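Local coordinates for SAG family member (Sag19) (Eimeria tenella, PDB 6ZZB), which is of unknown function but serves as a surface antigen of the parasite, with a fold probably related to that of the CAP proteins, at residues 126-131 and 139-144; 193-198 and 204-209. One frame throughout, in Å; residues are numbered along the deposited sequence. Where two conformers were deposited one is given.

Interaction 1 of 2, residues 126-131 and 139-144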
ATOM      1  N   LEU A 126      -0.574   1.013  -0.199  1.00  8.53           N
ATOM      2  CA  LEU A 126      -0.068  -0.367  -0.337  1.00  8.66           C
ATOM      3  C   LEU A 126      -0.606  -1.208   0.809  1.00  8.54           C
ATOM      4  O   LEU A 126      -0.567  -0.780   1.970  1.00  8.77           O
ATOM      5  CB  LEU A 126       1.458  -0.352  -0.394  1.00  9.21           C
ATOM      6  CG  LEU A 126       2.164  -1.702  -0.349  1.00  9.57           C
ATOM      7  CD1 LEU A 126       3.470  -1.622  -1.127  1.00 10.58           C
ATOM      8  CD2 LEU A 126       2.377  -2.152   1.099  1.00  9.87           C
ATOM      9  N   VAL A 127      -1.106  -2.390   0.471  1.00  8.17           N
ATOM     10  CA  VAL A 127      -1.665  -3.333   1.457  1.00  8.57           C
ATOM     11  C   VAL A 127      -1.041  -4.691   1.222  1.00  9.21           C
ATOM     12  O   VAL A 127      -1.217  -5.240   0.127  1.00  9.15           O
ATOM     13  CB  VAL A 127      -3.191  -3.404   1.354  1.00  9.02           C
ATOM     14  CG1 VAL A 127      -3.784  -4.361   2.361  1.00  9.65           C
ATOM     15  CG2 VAL A 127      -3.802  -2.036   1.480  1.00  9.46           C
ATOM     16  N   ILE A 128      -0.402  -5.273   2.228  1.00  9.83           N
ATOM     17  CA  ILE A 128       0.141  -6.647   2.119  1.00  9.92           C
ATOM     18  C   ILE A 128      -0.196  -7.421   3.381  1.00 10.42           C
ATOM     19  O   ILE A 128       0.390  -7.178   4.437  1.00  9.58           O
ATOM     20  CB  ILE A 128       1.651  -6.660   1.866  1.00 10.60           C
ATOM     21  CG1 ILE A 128       2.041  -5.865   0.629  1.00 10.06           C
ATOM     22  CG2 ILE A 128       2.135  -8.094   1.794  1.00 11.12           C
ATOM     23  CD1 ILE A 128       3.531  -5.729   0.411  1.00 10.32           C
ATOM     24  N   PRO A 129      -1.126  -8.382   3.304  1.00 11.11           N
ATOM     25  CA  PRO A 129      -1.316  -9.316   4.411  1.00 11.98           C
ATOM     26  C   PRO A 129      -0.164 -10.319   4.452  1.00 12.53           C
ATOM     27  O   PRO A 129       0.426 -10.610   3.418  1.00 13.30           O
ATOM     28  CB  PRO A 129      -2.629 -10.017   4.071  1.00 13.33           C
ATOM     29  CG  PRO A 129      -3.248  -9.208   2.953  1.00 14.51           C
ATOM     30  CD  PRO A 129      -2.073  -8.609   2.205  1.00 12.38           C
ATOM     31  N   PHE A 130       0.184 -10.772   5.651  1.00 12.71           N
ATOM     32  CA  PHE A 130       1.225 -11.820   5.817  1.00 14.49           C
ATOM     33  C   PHE A 130       0.820 -12.674   7.003  1.00 15.47           C
ATOM     34  O   PHE A 130       0.123 -12.232   7.899  1.00 13.73           O
ATOM     35  CB  PHE A 130       2.621 -11.209   5.906  1.00 14.66           C
ATOM     36  CG  PHE A 130       2.842 -10.230   7.030  1.00 14.04           C
ATOM     37  CD1 PHE A 130       2.437  -8.905   6.906  1.00 12.94           C
ATOM     38  CD2 PHE A 130       3.508 -10.604   8.193  1.00 15.09           C
ATOM     39  CE1 PHE A 130       2.668  -7.988   7.925  1.00 13.37           C
ATOM     40  CE2 PHE A 130       3.745  -9.694   9.207  1.00 14.39           C
ATOM     41  CZ  PHE A 130       3.309  -8.388   9.089  1.00 14.31           C
ATOM     42  N   PRO A 131       1.146 -13.990   6.993  1.00 17.46           N
ATOM     43  CA  PRO A 131       0.651 -14.874   8.036  1.00 18.70           C
ATOM     44  C   PRO A 131       1.156 -14.468   9.420  1.00 17.00           C
ATOM     45  O   PRO A 131       2.273 -13.993   9.573  1.00 17.78           O
ATOM     46  CB  PRO A 131       1.208 -16.261   7.669  1.00 18.93           C
ATOM     47  CG  PRO A 131       1.597 -16.140   6.203  1.00 19.94           C
ATOM     48  CD  PRO A 131       1.989 -14.691   6.005  1.00 19.24           C
ATOM     49  N   ASN A 139      11.459  -5.781   2.914  1.00 15.92           N
ATOM     50  CA  ASN A 139      12.141  -6.006   1.617  0.50 17.02           C
ATOM     51  C   ASN A 139      11.500  -7.160   0.870  1.00 16.43           C
ATOM     52  O   ASN A 139      11.131  -6.975  -0.327  1.00 16.41           O
ATOM     53  CB  ASN A 139      13.616  -6.331   1.805  0.50 17.91           C
ATOM     54  CG  ASN A 139      14.362  -5.081   2.172  0.50 19.07           C
ATOM     55  OD1 ASN A 139      13.755  -4.025   2.282  0.50 22.96           O
ATOM     56  ND2 ASN A 139      15.660  -5.197   2.363  0.50 21.27           N
ATOM     57  N   ALA A 140      11.321  -8.296   1.519  1.00 15.01           N
ATOM     58  CA  ALA A 140      10.748  -9.482   0.867  1.00 15.04           C
ATOM     59  C   ALA A 140       9.287  -9.192   0.492  1.00 14.80           C
ATOM     60  O   ALA A 140       8.873  -9.548  -0.609  1.00 15.17           O
ATOM     61  CB  ALA A 140      10.856 -10.711   1.721  1.00 16.82           C
ATOM     62  N   LEU A 141       8.493  -8.633   1.399  1.00 14.01           N
ATOM     63  CA  LEU A 141       7.061  -8.420   1.127  1.00 13.18           C
ATOM     64  C   LEU A 141       6.893  -7.446  -0.035  1.00 12.66           C
ATOM     65  O   LEU A 141       6.041  -7.732  -0.939  1.00 11.69           O
ATOM     66  CB  LEU A 141       6.394  -7.863   2.371  1.00 13.12           C
ATOM     67  CG  LEU A 141       6.279  -8.856   3.527  1.00 14.12           C
ATOM     68  CD1 LEU A 141       5.783  -8.112   4.765  1.00 14.97           C
ATOM     69  CD2 LEU A 141       5.370 -10.019   3.199  1.00 15.25           C
ATOM     70  N   ILE A 142       7.584  -6.316  -0.034  1.00 11.10           N
ATOM     71  CA  ILE A 142       7.384  -5.303  -1.093  1.00 11.62           C
ATOM     72  C   ILE A 142       7.999  -5.819  -2.396  1.00 12.54           C
ATOM     73  O   ILE A 142       7.377  -5.630  -3.449  1.00 12.23           O
ATOM     74  CB  ILE A 142       7.884  -3.934  -0.635  1.00 11.68           C
ATOM     75  CG1 ILE A 142       6.983  -3.421   0.496  1.00 12.01           C
ATOM     76  CG2 ILE A 142       7.958  -2.979  -1.804  1.00 12.14           C
ATOM     77  CD1 ILE A 142       7.252  -1.997   0.927  1.00 13.33           C
ATOM     78  N   GLN A 143       9.144  -6.482  -2.361  1.00 12.80           N
ATOM     79  CA  GLN A 143       9.667  -7.035  -3.635  1.00 13.61           C
ATOM     80  C   GLN A 143       8.624  -8.002  -4.202  1.00 12.88           C
ATOM     81  O   GLN A 143       8.422  -8.001  -5.417  1.00 13.67           O
ATOM     82  CB  GLN A 143      10.993  -7.752  -3.410  1.00 15.01           C
ATOM     83  CG  GLN A 143      11.597  -8.306  -4.699  1.00 16.88           C
ATOM     84  CD  GLN A 143      11.870  -7.260  -5.753  1.00 18.52           C
ATOM     85  OE1 GLN A 143      11.194  -7.179  -6.793  1.00 22.43           O
ATOM     86  NE2 GLN A 143      12.859  -6.433  -5.511  1.00 19.78           N
ATOM     87  N   ALA A 144       7.998  -8.851  -3.402  1.00 12.16           N
ATOM     88  CA  ALA A 144       7.077  -9.871  -3.915  1.00 12.89           C
ATOM     89  C   ALA A 144       5.858  -9.164  -4.509  1.00 13.10           C
ATOM     90  O   ALA A 144       5.361  -9.612  -5.561  1.00 13.57           O
ATOM     91  CB  ALA A 144       6.687 -10.853  -2.853  1.00 13.28           C
TER
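I128 and L141 bring the two backbones nearest, their CA atoms 7.2 Å apart, where strand 126-131 packs against helix 138-155. The segment axes approach to 9.7 Å and their directions differ by 120°, so the helix passes slantwise across the strand. This is helix-on-sheet packing of an alpha/beta fold, consistent with the alpha-beta-alpha sandwich of CAP proteins, and no hydrogen bond crosses the interface. L126, I128 and F130, alternate residues of the strand, all face the helix. With CG1 anti to the carbonyl carbon (chi1 -56°) and the chain then extended, I128 sends CD1 to the helix backbone, 3.5 Å from L141 O, while CG1 of I142 lies 4.2 Å from that same methyl. The other branch of I128, CG2, meets CD2 of L141 at 4.0 Å. I142 also reaches L126, CG1 against CD1, and touches I57 and L60 of helix 50-61. The CD2 methyl of L141 also touches CB of F130, and these two side chains cross at about a right angle. F136 meets the phenyl ring at an inclined angle, and the CD1 methyl of L141 sits over one ring face, 4.1 Å from CD1 of F130.

Interaction 2 of 2, residues 193-198 and 204-209; sequences CAATKD and DVLFCY
The sulfur atoms of C193 and C208 are joined at 2.1 Å across a non-hydrogen-bonded antiparallel pair, a disulfide that staples neighbouring strands. Both SG atoms stand anti to their own carbonyl carbons, which turns them toward each other, and the bridge closes with a right-handed twist, chi3 108°. L206 projects on the same side of the sheet; its CD1 methyl leans across to A194 O at 3.4 Å and also touches the CB atoms of C193 and A195. A194 and F207 point to the other face, where helix 97-105 covers them, and their backbones exchange two hydrogen bonds, F207 N to A194 O being nearly straight at 174°. The strands belong to the beta hairpin 190-196/203-211, whose turn end is held by side chains. There T196 and D204 lean obliquely across each other. The T196 hydroxyl, lodged between backbone N and carbonyl carbon, accepts from V205 N at 3.0 Å and donates to D204 OD1 at 2.7 Å, using the carboxylate's anti lone pair. T196 N meanwhile donates to V205 O at 3.0 Å. D204 OD1 takes a second hydrogen bond from C199 N in the connecting loop.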
ATOM      1  N   CYS A 193       4.630   3.790   6.596  1.00  9.60           N
ATOM      2  CA  CYS A 193       4.299   2.355   6.619  1.00  9.88           C
ATOM      3  C   CYS A 193       4.142   1.882   8.056  1.00 10.42           C
ATOM      4  O   CYS A 193       4.838   2.362   8.956  1.00 10.37           O
ATOM      5  CB  CYS A 193       5.397   1.529   5.981  1.00 10.33           C
ATOM      6  SG  CYS A 193       5.668   1.849   4.208  1.00 12.82           S
ATOM      7  N   ALA A 194       3.257   0.921   8.268  1.00  9.59           N
ATOM      8  CA  ALA A 194       3.083   0.299   9.578  1.00 10.57           C
ATOM      9  C   ALA A 194       2.568  -1.108   9.387  1.00 10.51           C
ATOM     10  O   ALA A 194       1.924  -1.400   8.350  1.00 10.30           O
ATOM     11  CB  ALA A 194       2.140   1.101  10.438  1.00 10.83           C
ATOM     12  N   ALA A 195       2.814  -1.981  10.335  1.00 10.33           N
ATOM     13  CA  ALA A 195       2.312  -3.361  10.243  1.00 10.52           C
ATOM     14  C   ALA A 195       1.834  -3.808  11.604  1.00 11.13           C
ATOM     15  O   ALA A 195       2.474  -3.479  12.627  1.00 11.68           O
ATOM     16  CB  ALA A 195       3.370  -4.296   9.752  1.00 11.23           C
ATOM     17  N   THR A 196       0.756  -4.563  11.626  1.00 10.51           N
ATOM     18  CA  THR A 196       0.421  -5.266  12.878  1.00 11.08           C
ATOM     19  C   THR A 196       1.509  -6.281  13.205  1.00 12.47           C
ATOM     20  O   THR A 196       2.148  -6.836  12.313  1.00 12.81           O
ATOM     21  CB  THR A 196      -0.966  -5.895  12.807  1.00 11.17           C
ATOM     22  OG1 THR A 196      -1.010  -6.903  11.809  1.00 11.17           O
ATOM     23  CG2 THR A 196      -2.043  -4.862  12.560  1.00 11.78           C
ATOM     24  N   LYS A 197       1.716  -6.493  14.510  1.00 13.87           N
ATOM     25  CA  LYS A 197       2.893  -7.269  14.954  1.00 16.96           C
ATOM     26  C   LYS A 197       2.503  -8.489  15.782  1.00 17.92           C
ATOM     27  O   LYS A 197       3.377  -9.335  15.972  1.00 22.04           O
ATOM     28  CB  LYS A 197       3.843  -6.379  15.759  1.00 20.30           C
ATOM     29  CG  LYS A 197       3.296  -5.841  17.071  1.00 24.23           C
ATOM     30  CD  LYS A 197       4.276  -4.971  17.846  1.00 28.89           C
ATOM     31  CE  LYS A 197       3.571  -4.189  18.926  1.00 33.62           C
ATOM     32  NZ  LYS A 197       4.488  -3.257  19.618  1.00 37.43           N
ATOM     33  N   ASP A 198       1.260  -8.613  16.233  1.00 15.86           N
ATOM     34  CA  ASP A 198       0.964  -9.568  17.331  1.00 16.28           C
ATOM     35  C   ASP A 198      -0.321 -10.355  17.064  1.00 16.19           C
ATOM     36  O   ASP A 198      -0.791 -11.033  18.001  1.00 16.43           O
ATOM     37  CB  ASP A 198       0.944  -8.840  18.666  1.00 16.69           C
ATOM     38  CG  ASP A 198      -0.140  -7.801  18.800  1.00 17.43           C
ATOM     39  OD1 ASP A 198      -0.806  -7.510  17.764  1.00 16.43           O
ATOM     40  OD2 ASP A 198      -0.324  -7.278  19.918  1.00 20.36           O
ATOM     41  N   ASP A 204      -1.506 -10.837   9.807  1.00 12.32           N
ATOM     42  CA  ASP A 204      -1.076  -9.443  10.046  1.00 11.63           C
ATOM     43  C   ASP A 204      -1.199  -8.675   8.725  1.00 11.31           C
ATOM     44  O   ASP A 204      -1.248  -9.265   7.638  1.00 11.48           O
ATOM     45  CB  ASP A 204       0.339  -9.391  10.605  1.00 12.07           C
ATOM     46  CG  ASP A 204       0.452  -9.856  12.038  1.00 12.24           C
ATOM     47  OD1 ASP A 204      -0.111  -9.211  12.915  1.00 12.12           O
ATOM     48  OD2 ASP A 204       1.139 -10.923  12.248  1.00 15.40           O
ATOM     49  N   VAL A 205      -1.183  -7.363   8.844  1.00 10.12           N
ATOM     50  CA  VAL A 205      -1.287  -6.462   7.665  1.00  9.93           C
ATOM     51  C   VAL A 205      -0.177  -5.413   7.718  1.00  8.83           C
ATOM     52  O   VAL A 205      -0.031  -4.731   8.740  1.00  9.75           O
ATOM     53  CB  VAL A 205      -2.655  -5.774   7.583  1.00  9.46           C
ATOM     54  CG1 VAL A 205      -2.752  -4.803   6.419  1.00 10.45           C
ATOM     55  CG2 VAL A 205      -3.753  -6.829   7.450  1.00  9.95           C
ATOM     56  N   LEU A 206       0.523  -5.243   6.605  1.00  8.75           N
ATOM     57  CA  LEU A 206       1.374  -4.077   6.303  1.00  9.10           C
ATOM     58  C   LEU A 206       0.561  -3.100   5.490  1.00  8.74           C
ATOM     59  O   LEU A 206       0.002  -3.494   4.440  1.00  9.02           O
ATOM     60  CB  LEU A 206       2.604  -4.537   5.535  1.00  9.76           C
ATOM     61  CG  LEU A 206       3.467  -3.429   4.929  1.00 10.28           C
ATOM     62  CD1 LEU A 206       4.108  -2.571   5.996  1.00  9.82           C
ATOM     63  CD2 LEU A 206       4.533  -4.036   4.051  1.00 10.56           C
ATOM     64  N   PHE A 207       0.537  -1.851   5.920  1.00  8.83           N
ATOM     65  CA  PHE A 207      -0.112  -0.754   5.187  1.00  8.72           C
ATOM     66  C   PHE A 207       0.893   0.358   5.012  1.00  8.23           C
ATOM     67  O   PHE A 207       1.484   0.792   6.008  1.00  9.14           O
ATOM     68  CB  PHE A 207      -1.334  -0.247   5.934  1.00  8.77           C
ATOM     69  CG  PHE A 207      -2.047   0.870   5.231  1.00  8.89           C
ATOM     70  CD1 PHE A 207      -2.773   0.581   4.090  1.00  9.87           C
ATOM     71  CD2 PHE A 207      -2.004   2.181   5.684  1.00  9.94           C
ATOM     72  CE1 PHE A 207      -3.435   1.596   3.412  1.00 11.05           C
ATOM     73  CE2 PHE A 207      -2.637   3.186   4.966  1.00  9.99           C
ATOM     74  CZ  PHE A 207      -3.357   2.880   3.857  1.00 10.66           C
ATOM     75  N   CYS A 208       1.043   0.852   3.799  1.00  8.45           N
ATOM     76  CA  CYS A 208       1.846   2.059   3.530  1.00  8.68           C
ATOM     77  C   CYS A 208       0.952   3.107   2.888  1.00  9.25           C
ATOM     78  O   CYS A 208       0.352   2.851   1.830  1.00  8.98           O
ATOM     79  CB  CYS A 208       3.017   1.764   2.620  1.00  9.56           C
ATOM     80  SG  CYS A 208       4.255   0.608   3.235  1.00 10.53           S
ATOM     81  N   TYR A 209       0.903   4.282   3.496  1.00  9.05           N
ATOM     82  CA  TYR A 209       0.136   5.423   2.998  1.00  8.70           C
ATOM     83  C   TYR A 209       1.074   6.358   2.255  1.00  8.77           C
ATOM     84  O   TYR A 209       2.082   6.793   2.834  1.00  9.87           O
ATOM     85  CB  TYR A 209      -0.554   6.186   4.134  1.00  8.75           C
ATOM     86  CG  TYR A 209      -1.470   7.244   3.595  1.00  8.82           C
ATOM     87  CD1 TYR A 209      -2.703   6.885   3.105  1.00  9.50           C
ATOM     88  CD2 TYR A 209      -1.120   8.577   3.504  1.00  9.62           C
ATOM     89  CE1 TYR A 209      -3.548   7.793   2.517  1.00  9.63           C
ATOM     90  CE2 TYR A 209      -1.972   9.509   2.966  1.00 10.31           C
ATOM     91  CZ  TYR A 209      -3.209   9.125   2.490  1.00  9.85           C
ATOM     92  OH  TYR A 209      -4.081  10.024   1.965  1.00 10.11           O
TER

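Strand 203-211 is the element common to both contacts: it pairs with strand 126-131 of interaction 1 on one side and with strand 190-196 of interaction 2 on the other. The two centres lie 9 Å apart, and probable hydrogen bonds of 2.9 Å join I128 N to L206 O and F130 N to D204 O. On the face packed by helix 138-155, L126 touches C208 of the disulfide and F130 touches A195, so the cross-strand bridge and the helix contact share one layer. The F130 ring also spans the seam, its CE1 3.7 Å from L206 N. On the opposite face, V127 meets F207, whose ring carbon CD1 lies 3.3 Å from L126 O.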